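Long-range contacts in transketolase (Campylobacter jejuni, PDB 3L84), which belongs to the transketolase family of thiamine diphosphate-binding proteins and is built from two domains of that clan followed by a C-terminal transketolase-like domain: residues N122-A133 / A396-F407; G511-L519 / V557-Q568. One frame throughout, in Å; residues are numbered along the deposited sequence.

Contact 1. Residues N122-A133 / A396-F407; sequences NAVGFAMAAKKA and AINNAFARYGIF
With CG of Tyr404 set opposite its backbone N (chi1 -172°), the phenol ring reaches across to helix 122-133 and enters as a knob into the hole made by Phe126, Ala129, Ala130 and Ala133. Phe126 takes a different setting, CG anti to the carbonyl carbon (chi1 -77°), which lays its ring against helix 396-404. Ala400 CB then stands 3.7 Å from the centroid of the Phe126 ring, over one face, while Arg403 CB lies at the edge. The reciprocal CH-pi contact runs the other way: Ala129 CB sits over the Phe401 ring, 3.9 Å from its centroid.

Small residues make such close packing possible. Gly125 CA is 3.9 Å from Ile397 CA, and the axes of the segments 122-133 and 396-404 approach to 7.0 Å at a crossing angle of -52°. The bare CA of Gly125 lies 3.7 Å from Ile397 CG2, and Ala400 CB is 3.7 Å from Gly125 C. Beyond the helix end, where Gly405 has positive phi, the chain turns back and Phe407 puts its ring edge toward Ala133 N, with CE2 3.4 Å from Ala129 O.

One helix comes from the thiamine diphosphate-binding domain and the other from the pyrimidine-binding domain, so this packing joins those two parts of the chain. Polar ends are served from outside: Tyr404 OH bonds to His144, and Arg403 NE to Glu110 O. Chemically, the buried interface rests chiefly on methyl groups against aromatic rings, and its cohesion probably depends more on close fit than on directional polar bonds.

Contact 2. Residues G511-L519 / V557-Q568; sequences GDVKNGAYL and VSMPCFELFEKQ
Ala517 and Phe565 meet methyl to ring face: Ala517 CB lies 3.5 Å from the ring centroid, over the face. The phenyl group is brought there by a first torsion that sets CG opposite the backbone N (chi1 -169°). The same methyl also touches Val557 CG1 and Met559 CG; with Phe565 on the helix, and Val557 and Met559 at the strand end and the turn after it, Ala517 is packed against both elements. Tyr518 has a different first torsion, its CG lodged between the backbone N and the carbonyl carbon (chi1 65°), which lays one face of the ring over Ser558 CB. Tyr518 OH and Ser558 OG both find Glu478 OE2 of helix 476-488.

Tyr518 and Ser558 belong to the mixed sheet of the C-terminal domain, in which 518-521, an outermost strand within this chain, runs antiparallel to 554-558. The two residues form a hydrogen-bonded antiparallel pair: Tyr518 N donates to Ser558 O at 2.9 Å, and Ser558 N returns a bond to Tyr518 O at 3.0 Å. Next along, Leu519 and Val557 make a non-hydrogen-bonded pair, with Leu519 CD2 3.8 Å from Val557 CG2.

Past the strands the backbones stay linked. Cys561 N gives a nearly straight bond to Gly516 O (3.0 Å, 169°), using a lone pair in the carbonyl plane. Cys561 is also the N-cap of helix 562-566, where SG accepts a weak bond from Leu564 N. Gly516, with positive phi, brings its CA to 3.5 Å from Leu564 CB. Val513 CG1 meets the Pro560 ring at CG, the two side chains crossing at a slant.

From the N terminus, the chain passes through helix 118-137 and then some 260 residues before helix 391-404 returns to it at contact 1. That long loop includes the whole five-stranded parallel sheet apart from strand 60-63, and its closure ties helix 118-137, which packs on strand 146-151 of that sheet, to helix 391-404, which leads into strand 408-414 of the second. The chain then completes the second parallel sheet and enters the mixed C-terminal sheet, where contact 2 closes a much shorter loop of 37 residues, joining strand 518-521 to strand 554-558 and helix 562-566. The two loops follow in series, neither nested nor crossing. Contacts 1 and 2 have centres about 33 Å apart and nearest atoms about 16 Å apart.

Contact 1. Residues N122-A133 / A396-F407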
loop_
_atom_site.group_PDB
_atom_site.type_symbol
_atom_site.label_atom_id
_atom_site.label_comp_id
_atom_site.label_asym_id
_atom_site.label_seq_id
_atom_site.Cartn_x
_atom_site.Cartn_y
_atom_site.Cartn_z
ATOM N N ASN A 122 -8.753 12.123 3.285
ATOM C CA ASN A 122 -9.841 12.169 4.274
ATOM C C ASN A 122 -10.667 13.449 4.084
ATOM O O ASN A 122 -11.903 13.414 4.151
ATOM C CB ASN A 122 -9.307 12.216 5.690
ATOM C CG ASN A 122 -8.500 10.990 6.094
ATOM O OD1 ASN A 122 -8.787 9.829 5.676
ATOM N ND2 ASN A 122 -7.525 11.233 6.923
ATOM N N ALA A 123 -9.990 14.566 3.837
ATOM C CA ALA A 123 -10.713 15.809 3.683
ATOM C C ALA A 123 -11.595 15.794 2.433
ATOM O O ALA A 123 -12.733 16.271 2.456
ATOM C CB ALA A 123 -9.746 16.975 3.645
ATOM N N VAL A 124 -11.077 15.243 1.333
ATOM C CA VAL A 124 -11.913 15.021 0.150
ATOM C C VAL A 124 -13.103 14.160 0.517
ATOM O O VAL A 124 -14.235 14.415 0.088
ATOM C CB VAL A 124 -11.093 14.414 -0.992
ATOM C CG1 VAL A 124 -12.015 13.886 -2.123
ATOM C CG2 VAL A 124 -10.079 15.434 -1.526
ATOM N N GLY A 125 -12.873 13.121 1.341
ATOM C CA GLY A 125 -13.972 12.297 1.763
ATOM C C GLY A 125 -15.025 13.026 2.612
ATOM O O GLY A 125 -16.218 12.815 2.426
ATOM N N PHE A 126 -14.583 13.877 3.526
ATOM C CA PHE A 126 -15.549 14.697 4.280
ATOM C C PHE A 126 -16.350 15.593 3.350
ATOM O O PHE A 126 -17.519 15.798 3.605
ATOM C CB PHE A 126 -14.835 15.543 5.343
ATOM C CG PHE A 126 -14.414 14.799 6.581
ATOM C CD1 PHE A 126 -15.286 14.053 7.309
ATOM C CD2 PHE A 126 -13.107 14.904 7.026
ATOM C CE1 PHE A 126 -14.893 13.362 8.491
ATOM C CE2 PHE A 126 -12.697 14.214 8.182
ATOM C CZ PHE A 126 -13.594 13.464 8.919
ATOM N N ALA A 127 -15.742 16.110 2.290
ATOM C CA ALA A 127 -16.409 16.986 1.337
ATOM C C ALA A 127 -17.434 16.166 0.497
ATOM O O ALA A 127 -18.552 16.639 0.260
ATOM C CB ALA A 127 -15.398 17.698 0.481
HETATM N N MSE A 128 -17.060 14.947 0.099
HETATM C CA MSE A 128 -18.021 14.082 -0.609
HETATM C C MSE A 128 -19.165 13.690 0.309
HETATM O O MSE A 128 -20.336 13.659 -0.092
HETATM C CB MSE A 128 -17.328 12.837 -1.114
HETATM C CG MSE A 128 -16.349 13.101 -2.259
HETATM SE SE MSE A 128 -15.513 11.577 -3.057
HETATM C CE MSE A 128 -17.072 10.816 -3.932
ATOM N N ALA A 129 -18.827 13.308 1.538
ATOM C CA ALA A 129 -19.829 12.945 2.552
ATOM C C ALA A 129 -20.799 14.096 2.789
ATOM O O ALA A 129 -21.999 13.901 2.820
ATOM C CB ALA A 129 -19.170 12.512 3.856
ATOM N N ALA A 130 -20.285 15.314 2.851
ATOM C CA ALA A 130 -21.118 16.485 3.047
ATOM C C ALA A 130 -22.034 16.692 1.830
ATOM O O ALA A 130 -23.204 17.038 1.993
ATOM C CB ALA A 130 -20.242 17.710 3.248
ATOM N N LYS A 131 -21.512 16.515 0.614
ATOM C CA LYS A 131 -22.393 16.578 -0.540
ATOM C C LYS A 131 -23.511 15.542 -0.507
ATOM O O LYS A 131 -24.665 15.861 -0.868
ATOM C CB LYS A 131 -21.605 16.462 -1.846
ATOM C CG LYS A 131 -20.756 17.683 -2.163
ATOM C CD LYS A 131 -21.523 18.976 -2.351
ATOM C CE LYS A 131 -20.622 20.124 -2.819
ATOM N NZ LYS A 131 -21.394 21.353 -3.133
ATOM N N LYS A 132 -23.214 14.316 -0.055
ATOM C CA LYS A 132 -24.255 13.325 0.063
ATOM C C LYS A 132 -25.227 13.676 1.186
ATOM O O LYS A 132 -26.461 13.518 1.037
ATOM C CB LYS A 132 -23.671 11.932 0.277
ATOM C CG LYS A 132 -24.723 10.815 0.320
ATOM C CD LYS A 132 -25.547 10.750 -0.979
ATOM C CE LYS A 132 -26.660 9.712 -0.936
ATOM N NZ LYS A 132 -27.499 9.737 -2.163
ATOM N N ALA A 133 -24.716 14.197 2.290
ATOM C CA ALA A 133 -25.576 14.637 3.383
ATOM C C ALA A 133 -26.520 15.748 2.899
ATOM O O ALA A 133 -27.698 15.789 3.283
ATOM C CB ALA A 133 -24.728 15.122 4.576
ATOM N N ALA A 396 -9.341 5.864 2.296
ATOM C CA ALA A 396 -9.181 7.077 3.097
ATOM C C ALA A 396 -10.434 7.952 3.015
ATOM O O ALA A 396 -10.854 8.575 4.004
ATOM C CB ALA A 396 -7.909 7.847 2.681
ATOM N N ILE A 397 -11.052 8.018 1.855
ATOM C CA ILE A 397 -12.328 8.760 1.692
ATOM C C ILE A 397 -13.417 8.118 2.530
ATOM O O ILE A 397 -14.150 8.804 3.251
ATOM C CB ILE A 397 -12.746 8.795 0.193
ATOM C CG1 ILE A 397 -11.915 9.830 -0.551
ATOM C CG2 ILE A 397 -14.265 9.030 0.004
ATOM C CD1 ILE A 397 -11.888 9.725 -2.067
ATOM N N ASN A 398 -13.507 6.789 2.483
ATOM C CA ASN A 398 -14.532 6.106 3.257
ATOM C C ASN A 398 -14.257 6.137 4.752
ATOM O O ASN A 398 -15.203 6.132 5.546
ATOM C CB ASN A 398 -14.723 4.690 2.732
ATOM C CG ASN A 398 -15.671 4.602 1.557
ATOM O OD1 ASN A 398 -15.695 3.526 0.856
ATOM N ND2 ASN A 398 -16.455 5.593 1.345
ATOM N N ASN A 399 -12.991 6.268 5.172
ATOM C CA ASN A 399 -12.710 6.530 6.591
ATOM C C ASN A 399 -13.396 7.819 7.033
ATOM O O ASN A 399 -13.946 7.896 8.132
ATOM C CB ASN A 399 -11.212 6.623 6.849
ATOM C CG ASN A 399 -10.497 5.312 6.826
ATOM O OD1 ASN A 399 -11.092 4.243 6.881
ATOM N ND2 ASN A 399 -9.161 5.389 6.754
ATOM N N ALA A 400 -13.388 8.830 6.171
ATOM C CA ALA A 400 -14.064 10.069 6.458
ATOM C C ALA A 400 -15.588 9.939 6.389
ATOM O O ALA A 400 -16.266 10.514 7.241
ATOM C CB ALA A 400 -13.550 11.186 5.500
ATOM N N PHE A 401 -16.128 9.208 5.426
ATOM C CA PHE A 401 -17.562 8.924 5.431
ATOM C C PHE A 401 -17.956 8.328 6.767
ATOM O O PHE A 401 -19.013 8.652 7.314
ATOM C CB PHE A 401 -18.000 7.971 4.302
ATOM C CG PHE A 401 -18.353 8.632 2.990
ATOM C CD1 PHE A 401 -17.400 8.995 2.072
ATOM C CD2 PHE A 401 -19.693 8.889 2.696
ATOM C CE1 PHE A 401 -17.756 9.594 0.873
ATOM C CE2 PHE A 401 -20.057 9.488 1.489
ATOM C CZ PHE A 401 -19.094 9.824 0.579
ATOM N N ALA A 402 -17.174 7.394 7.287
ATOM C CA ALA A 402 -17.486 6.749 8.555
ATOM C C ALA A 402 -17.432 7.697 9.757
ATOM O O ALA A 402 -18.105 7.454 10.764
ATOM C CB ALA A 402 -16.532 5.553 8.764
ATOM N N ARG A 403 -16.630 8.754 9.657
ATOM C CA ARG A 403 -16.528 9.762 10.697
ATOM C C ARG A 403 -17.516 10.886 10.521
ATOM O O ARG A 403 -17.698 11.663 11.474
ATOM C CB ARG A 403 -15.095 10.340 10.763
ATOM C CG ARG A 403 -14.075 9.376 11.339
ATOM C CD ARG A 403 -14.232 9.237 12.830
ATOM N NE ARG A 403 -13.917 10.481 13.538
ATOM C CZ ARG A 403 -14.313 10.822 14.759
ATOM N NH1 ARG A 403 -15.135 10.057 15.468
ATOM N NH2 ARG A 403 -13.880 11.967 15.267
ATOM N N TYR A 404 -18.188 11.006 9.379
ATOM C CA TYR A 404 -18.995 12.205 9.133
ATOM C C TYR A 404 -20.140 12.362 10.116
ATOM O O TYR A 404 -20.399 13.469 10.589
ATOM C CB TYR A 404 -19.507 12.201 7.673
ATOM C CG TYR A 404 -20.184 13.480 7.288
ATOM C CD1 TYR A 404 -19.456 14.570 6.884
ATOM C CD2 TYR A 404 -21.553 13.633 7.400
ATOM C CE1 TYR A 404 -20.035 15.744 6.598
ATOM C CE2 TYR A 404 -22.165 14.803 7.100
ATOM C CZ TYR A 404 -21.406 15.890 6.686
ATOM O OH TYR A 404 -22.028 17.095 6.410
ATOM N N GLY A 405 -20.874 11.291 10.377
ATOM C CA GLY A 405 -21.877 11.255 11.426
ATOM C C GLY A 405 -23.104 10.425 11.090
ATOM O O GLY A 405 -23.849 10.079 11.999
ATOM N N ILE A 406 -23.370 10.173 9.818
ATOM C CA ILE A 406 -24.616 9.548 9.376
ATOM C C ILE A 406 -24.436 8.382 8.374
ATOM O O ILE A 406 -25.472 7.828 7.915
ATOM C CB ILE A 406 -25.575 10.594 8.769
ATOM C CG1 ILE A 406 -24.918 11.331 7.591
ATOM C CG2 ILE A 406 -26.092 11.544 9.859
ATOM C CD1 ILE A 406 -25.915 12.130 6.708
ATOM N N PHE A 407 -23.210 7.980 8.084
ATOM C CA PHE A 407 -22.950 7.003 7.019
ATOM C C PHE A 407 -22.285 5.731 7.508
ATOM O O PHE A 407 -21.533 5.728 8.493
ATOM C CB PHE A 407 -22.089 7.600 5.910
ATOM C CG PHE A 407 -22.704 8.784 5.219
ATOM C CD1 PHE A 407 -23.871 8.647 4.502
ATOM C CD2 PHE A 407 -22.151 10.034 5.344
ATOM C CE1 PHE A 407 -24.446 9.734 3.868
ATOM C CE2 PHE A 407 -22.718 11.142 4.717
ATOM C CZ PHE A 407 -23.900 10.960 3.991
#

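Contact 2. Residues G511-L519 / V557-Q568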
loop_
_atom_site.group_PDB
_atom_site.type_symbol
_atom_site.label_atom_id
_atom_site.label_comp_id
_atom_site.label_asym_id
_atom_site.label_seq_id
_atom_site.Cartn_x
_atom_site.Cartn_y
_atom_site.Cartn_z
ATOM N N GLY A 511 -21.498 -24.567 18.671
ATOM C CA GLY A 511 -21.011 -23.233 18.406
ATOM C C GLY A 511 -21.555 -22.624 17.134
ATOM O O GLY A 511 -22.382 -23.246 16.433
ATOM N N ASP A 512 -21.149 -21.400 16.804
ATOM C CA ASP A 512 -21.611 -20.790 15.572
ATOM C C ASP A 512 -20.570 -19.756 15.120
ATOM O O ASP A 512 -19.520 -19.580 15.742
ATOM C CB ASP A 512 -23.033 -20.178 15.740
ATOM C CG ASP A 512 -23.869 -20.247 14.460
ATOM O OD1 ASP A 512 -23.336 -20.252 13.355
ATOM O OD2 ASP A 512 -25.119 -20.335 14.627
ATOM N N VAL A 513 -20.902 -19.010 14.086
ATOM C CA VAL A 513 -20.015 -18.010 13.518
ATOM C C VAL A 513 -19.616 -16.973 14.558
ATOM O O VAL A 513 -18.461 -16.525 14.550
ATOM C CB VAL A 513 -20.683 -17.360 12.283
ATOM C CG1 VAL A 513 -19.846 -16.205 11.719
ATOM C CG2 VAL A 513 -20.921 -18.412 11.159
ATOM N N LYS A 514 -20.512 -16.635 15.493
ATOM C CA LYS A 514 -20.221 -15.695 16.585
ATOM C C LYS A 514 -19.011 -16.076 17.424
ATOM O O LYS A 514 -18.400 -15.199 18.064
ATOM C CB LYS A 514 -21.462 -15.527 17.497
ATOM C CG LYS A 514 -21.820 -16.760 18.292
ATOM C CD LYS A 514 -23.049 -16.607 19.175
ATOM C CE LYS A 514 -23.564 -17.951 19.613
ATOM N NZ LYS A 514 -22.555 -18.908 20.138
ATOM N N ASN A 515 -18.683 -17.368 17.479
ATOM C CA ASN A 515 -17.508 -17.880 18.203
ATOM C C ASN A 515 -16.238 -17.875 17.389
ATOM O O ASN A 515 -15.211 -18.303 17.891
ATOM C CB ASN A 515 -17.794 -19.309 18.682
ATOM C CG ASN A 515 -19.031 -19.398 19.537
ATOM O OD1 ASN A 515 -20.108 -19.856 19.088
ATOM N ND2 ASN A 515 -18.915 -18.932 20.761
ATOM N N GLY A 516 -16.304 -17.441 16.127
ATOM C CA GLY A 516 -15.148 -17.414 15.226
ATOM C C GLY A 516 -14.849 -18.732 14.542
ATOM O O GLY A 516 -14.565 -18.764 13.354
ATOM N N ALA A 517 -14.866 -19.791 15.319
ATOM C CA ALA A 517 -14.781 -21.154 14.790
ATOM C C ALA A 517 -15.855 -21.967 15.463
ATOM O O ALA A 517 -16.210 -21.679 16.621
ATOM C CB ALA A 517 -13.399 -21.774 15.057
ATOM N N TYR A 518 -16.386 -22.984 14.778
ATOM C CA TYR A 518 -17.426 -23.842 15.356
ATOM C C TYR A 518 -17.340 -25.221 14.717
ATOM O O TYR A 518 -16.683 -25.396 13.675
ATOM C CB TYR A 518 -18.818 -23.204 15.172
ATOM C CG TYR A 518 -19.270 -23.080 13.748
ATOM C CD1 TYR A 518 -20.101 -24.028 13.195
ATOM C CD2 TYR A 518 -18.903 -22.003 12.952
ATOM C CE1 TYR A 518 -20.517 -23.944 11.872
ATOM C CE2 TYR A 518 -19.318 -21.919 11.655
ATOM C CZ TYR A 518 -20.152 -22.867 11.116
ATOM O OH TYR A 518 -20.609 -22.810 9.823
ATOM N N LEU A 519 -18.015 -26.185 15.328
ATOM C CA LEU A 519 -17.992 -27.557 14.805
ATOM C C LEU A 519 -19.075 -27.798 13.751
ATOM O O LEU A 519 -20.243 -27.526 14.000
ATOM C CB LEU A 519 -18.165 -28.575 15.946
ATOM C CG LEU A 519 -16.944 -28.846 16.815
ATOM C CD1 LEU A 519 -17.346 -29.578 18.068
ATOM C CD2 LEU A 519 -15.902 -29.655 16.023
ATOM N N VAL A 557 -13.986 -28.369 11.822
ATOM C CA VAL A 557 -14.205 -27.031 12.306
ATOM C C VAL A 557 -14.176 -26.045 11.161
ATOM O O VAL A 557 -13.230 -26.043 10.361
ATOM C CB VAL A 557 -13.092 -26.656 13.316
ATOM C CG1 VAL A 557 -13.141 -25.144 13.680
ATOM C CG2 VAL A 557 -13.163 -27.520 14.587
ATOM N N SER A 558 -15.223 -25.228 11.087
ATOM C CA SER A 558 -15.228 -24.065 10.211
ATOM C C SER A 558 -14.810 -22.834 11.012
ATOM O O SER A 558 -15.336 -22.605 12.115
ATOM C CB SER A 558 -16.597 -23.853 9.581
ATOM O OG SER A 558 -16.559 -22.704 8.717
HETATM N N MSE A 559 -13.848 -22.089 10.498
HETATM C CA MSE A 559 -13.322 -20.910 11.169
HETATM C C MSE A 559 -13.491 -19.684 10.281
HETATM O O MSE A 559 -12.520 -19.173 9.683
HETATM C CB MSE A 559 -11.851 -21.117 11.531
HETATM C CG MSE A 559 -11.266 -20.004 12.431
HETATM SE SE MSE A 559 -9.372 -20.055 12.659
HETATM C CE MSE A 559 -8.939 -19.674 10.817
ATOM N N PRO A 560 -14.698 -19.132 10.231
ATOM C CA PRO A 560 -14.913 -17.925 9.464
ATOM C C PRO A 560 -14.185 -16.716 10.012
ATOM O O PRO A 560 -13.994 -15.768 9.257
ATOM C CB PRO A 560 -16.442 -17.766 9.503
ATOM C CG PRO A 560 -16.867 -18.509 10.718
ATOM C CD PRO A 560 -15.962 -19.699 10.752
ATOM N N CYS A 561 -13.819 -16.680 11.295
ATOM C CA CYS A 561 -13.114 -15.517 11.826
ATOM C C CYS A 561 -12.100 -15.914 12.900
ATOM O O CYS A 561 -12.445 -16.189 14.044
ATOM C CB CYS A 561 -14.102 -14.471 12.323
ATOM S SG CYS A 561 -13.266 -12.963 12.875
ATOM N N PHE A 562 -10.829 -15.889 12.535
ATOM C CA PHE A 562 -9.697 -16.202 13.452
ATOM C C PHE A 562 -9.717 -15.302 14.689
ATOM O O PHE A 562 -9.554 -15.798 15.820
ATOM C CB PHE A 562 -8.395 -16.046 12.646
ATOM C CG PHE A 562 -7.116 -16.419 13.361
ATOM C CD1 PHE A 562 -6.512 -17.634 13.127
ATOM C CD2 PHE A 562 -6.488 -15.537 14.174
ATOM C CE1 PHE A 562 -5.303 -17.956 13.743
ATOM C CE2 PHE A 562 -5.271 -15.881 14.806
ATOM C CZ PHE A 562 -4.724 -17.094 14.596
ATOM N N GLU A 563 -9.924 -14.004 14.503
ATOM C CA GLU A 563 -9.864 -13.059 15.621
ATOM C C GLU A 563 -10.934 -13.345 16.668
ATOM O O GLU A 563 -10.684 -13.239 17.866
ATOM C CB GLU A 563 -9.991 -11.626 15.128
ATOM C CG GLU A 563 -8.874 -11.232 14.197
ATOM C CD GLU A 563 -9.164 -11.375 12.696
ATOM O OE1 GLU A 563 -10.053 -12.169 12.289
ATOM O OE2 GLU A 563 -8.564 -10.592 11.927
ATOM N N LEU A 564 -12.136 -13.717 16.232
ATOM C CA LEU A 564 -13.166 -14.073 17.186
ATOM C C LEU A 564 -12.843 -15.366 17.881
ATOM O O LEU A 564 -13.113 -15.504 19.075
ATOM C CB LEU A 564 -14.559 -14.172 16.539
ATOM C CG LEU A 564 -15.175 -12.875 16.089
ATOM C CD1 LEU A 564 -16.496 -13.157 15.344
ATOM C CD2 LEU A 564 -15.369 -11.930 17.241
ATOM N N PHE A 565 -12.252 -16.320 17.179
ATOM C CA PHE A 565 -11.880 -17.584 17.806
ATOM C C PHE A 565 -10.867 -17.372 18.933
ATOM O O PHE A 565 -10.914 -18.037 19.983
ATOM C CB PHE A 565 -11.390 -18.607 16.759
ATOM C CG PHE A 565 -11.237 -19.993 17.271
ATOM C CD1 PHE A 565 -12.129 -20.547 18.182
ATOM C CD2 PHE A 565 -10.229 -20.794 16.756
ATOM C CE1 PHE A 565 -11.971 -21.842 18.620
ATOM C CE2 PHE A 565 -10.092 -22.104 17.177
ATOM C CZ PHE A 565 -10.950 -22.637 18.112
ATOM N N GLU A 566 -9.935 -16.450 18.721
ATOM C CA GLU A 566 -8.923 -16.096 19.719
ATOM C C GLU A 566 -9.549 -15.607 21.029
ATOM O O GLU A 566 -8.890 -15.661 22.068
ATOM C CB GLU A 566 -7.965 -15.021 19.196
ATOM C CG GLU A 566 -7.078 -15.449 18.069
ATOM C CD GLU A 566 -6.129 -14.355 17.645
ATOM O OE1 GLU A 566 -6.536 -13.426 16.888
ATOM O OE2 GLU A 566 -4.951 -14.396 18.061
ATOM N N LYS A 567 -10.776 -15.072 20.983
ATOM C CA LYS A 567 -11.449 -14.533 22.175
ATOM C C LYS A 567 -12.222 -15.591 22.955
ATOM O O LYS A 567 -12.735 -15.289 24.037
ATOM C CB LYS A 567 -12.440 -13.438 21.807
ATOM C CG LYS A 567 -11.842 -12.274 21.094
ATOM C CD LYS A 567 -12.847 -11.147 20.799
ATOM C CE LYS A 567 -13.316 -10.415 22.074
ATOM N NZ LYS A 567 -12.210 -9.887 22.977
ATOM N N GLN A 568 -12.335 -16.815 22.449
ATOM C CA GLN A 568 -13.183 -17.817 23.101
ATOM C C GLN A 568 -12.504 -18.399 24.317
ATOM O O GLN A 568 -11.272 -18.355 24.419
ATOM C CB GLN A 568 -13.543 -18.926 22.109
ATOM C CG GLN A 568 -14.253 -18.435 20.851
ATOM C CD GLN A 568 -15.388 -17.516 21.149
ATOM O OE1 GLN A 568 -15.380 -16.330 20.730
ATOM N NE2 GLN A 568 -16.364 -18.020 21.876
#